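Local coordinates for MYB proto-oncogene protein (Mus musculus, PDB 1GVD), which is a transcription factor whose R2 repeat, the fragment studied here, probably binds DNA through a helix-turn-helix-like fold, at residues A[27-30]-A[31-35]. The protein carries 1 engineered substitution. Numbering follows the deposited sequence. Where two conformers were deposited one is given.
Sequences SVIA and KHLKG. With SO4 (sulfate ion), chain C.
A30 and L33 bracket the type I beta turn in which the backbone leaves helix 26-30, closed by L33 N donating to A30 O over 3.0 Å at an N-H...O angle of 161°. One step earlier H32 N reaches I29 O at 3.0 Å, again an i to i+3 bond, whereas K31 N is shared weakly between S27 O at 3.3 Å and V28 O. K31 N thus divides between an i+4 and an i+3 carbonyl, and the next two donors use i+3 partners alone, so the helical pattern gives way to the turn. The carbonyl oxygens A30 O and L33 O, two acceptors 3.1 Å apart, are both hydrogen-bonded by an ammonium ion, probably from the crystallisation liquor.

Among the side chains, H32 lies back along the helix end: with CG turned away from its own carbonyl carbon (chi1 -61°), the imidazole is set alongside the last helical turn, where CD2 comes within 3.1 Å of V28 O. That carbonyl meets the imidazole obliquely, while I29 O lies near the ring plane at its edge. K31 CB lies against the same V28 O, 3.3 Å away, before the chain bends twice and its amino end leads off. Apolar contact is lighter, I29 CG2 meeting L33 CD1 at 4.4 Å. Farther on, a sulfate, probably of the same origin as the ammonium, accepts a nearly straight bond from G35 N to its O3, and the methylenes of K34 run beside the anion.

In the three-helix Myb repeat this turn begins the connection from helix 26-30 to helix 38-49, the pair that forms its helix-turn-helix variant. I29 packs on L14 and H32 on L17 of helix 8-21, R13 of that helix hydrogen-bonds H32 O, and A30 and L33 both rest on C41 of helix 38-49.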
loop_
_atom_site.group_PDB
_atom_site.type_symbol
_atom_site.label_atom_id
_atom_site.label_comp_id
_atom_site.label_asym_id
_atom_site.label_seq_id
_atom_site.Cartn_x
_atom_site.Cartn_y
_atom_site.Cartn_z
ATOM N N SER A 27 2.308 0.019 8.778
ATOM C CA SER A 27 3.672 -0.470 8.955
ATOM C C SER A 27 3.770 -1.961 8.634
ATOM O O SER A 27 4.727 -2.405 7.998
ATOM C CB SER A 27 4.150 -0.216 10.389
ATOM O OG SER A 27 4.203 1.172 10.663
ATOM N N VAL A 28 2.774 -2.728 9.065
ATOM C CA VAL A 28 2.752 -4.165 8.815
ATOM C C VAL A 28 2.534 -4.421 7.323
ATOM O O VAL A 28 3.167 -5.291 6.728
ATOM C CB VAL A 28 1.625 -4.851 9.615
ATOM C CG1 VAL A 28 1.679 -6.356 9.411
ATOM C CG2 VAL A 28 1.755 -4.508 11.088
ATOM N N ILE A 29 1.631 -3.652 6.725
ATOM C CA ILE A 29 1.341 -3.783 5.304
ATOM C C ILE A 29 2.591 -3.504 4.467
ATOM O O ILE A 29 2.917 -4.265 3.558
ATOM C CB ILE A 29 0.199 -2.819 4.900
ATOM C CG1 ILE A 29 -1.128 -3.362 5.432
ATOM C CG2 ILE A 29 0.153 -2.633 3.380
ATOM C CD1 ILE A 29 -2.314 -2.440 5.218
ATOM N N ALA A 30 3.305 -2.429 4.795
ATOM C CA ALA A 30 4.508 -2.053 4.056
ATOM C C ALA A 30 5.609 -3.105 4.112
ATOM O O ALA A 30 6.428 -3.207 3.197
ATOM C CB ALA A 30 5.038 -0.720 4.574
ATOM N N LYS A 31 5.630 -3.889 5.184
ATOM C CA LYS A 31 6.643 -4.926 5.339
ATOM C C LYS A 31 6.542 -5.963 4.219
ATOM O O LYS A 31 7.511 -6.662 3.919
ATOM C CB LYS A 31 6.474 -5.608 6.698
ATOM C CG LYS A 31 7.665 -6.434 7.148
ATOM C CD LYS A 31 7.414 -7.050 8.518
ATOM C CE LYS A 31 7.047 -5.992 9.553
ATOM N NZ LYS A 31 8.102 -4.951 9.700
ATOM N N HIS A 32 5.368 -6.047 3.598
ATOM C CA HIS A 32 5.118 -7.001 2.522
ATOM C C HIS A 32 5.287 -6.409 1.126
ATOM O O HIS A 32 5.065 -7.095 0.127
ATOM C CB HIS A 32 3.702 -7.566 2.659
ATOM C CG HIS A 32 3.468 -8.294 3.943
ATOM N ND1 HIS A 32 3.925 -9.574 4.168
ATOM C CD2 HIS A 32 2.852 -7.909 5.086
ATOM C CE1 HIS A 32 3.602 -9.947 5.393
ATOM N NE2 HIS A 32 2.950 -8.954 5.972
ATOM N N LEU A 33 5.668 -5.137 1.058
ATOM C CA LEU A 33 5.864 -4.456 -0.218
ATOM C C LEU A 33 7.276 -3.892 -0.307
ATOM O O LEU A 33 7.587 -2.869 0.299
ATOM C CB LEU A 33 4.845 -3.325 -0.376
ATOM C CG LEU A 33 3.382 -3.762 -0.503
ATOM C CD1 LEU A 33 2.466 -2.560 -0.347
ATOM C CD2 LEU A 33 3.165 -4.432 -1.849
ATOM N N LYS A 34 8.123 -4.571 -1.071
ATOM C CA LYS A 34 9.510 -4.165 -1.249
ATOM C C LYS A 34 9.625 -2.714 -1.712
ATOM O O LYS A 34 8.948 -2.301 -2.651
ATOM C CB LYS A 34 10.177 -5.081 -2.279
ATOM C CG LYS A 34 11.693 -5.039 -2.286
ATOM C CD LYS A 34 12.265 -5.728 -1.059
ATOM C CE LYS A 34 13.781 -5.792 -1.119
ATOM N NZ LYS A 34 14.352 -6.518 0.048
ATOM N N GLY A 35 10.477 -1.942 -1.042
ATOM C CA GLY A 35 10.682 -0.557 -1.428
ATOM C C GLY A 35 9.601 0.442 -1.058
ATOM O O GLY A 35 9.579 1.551 -1.590
HETATM S S SO4 C . 12.930 -2.604 1.511
HETATM O O1 SO4 C . 12.724 -1.143 1.470
HETATM O O2 SO4 C . 13.493 -2.983 2.821
HETATM O O3 SO4 C . 11.638 -3.288 1.316
HETATM O O4 SO4 C . 13.863 -3.001 0.441
#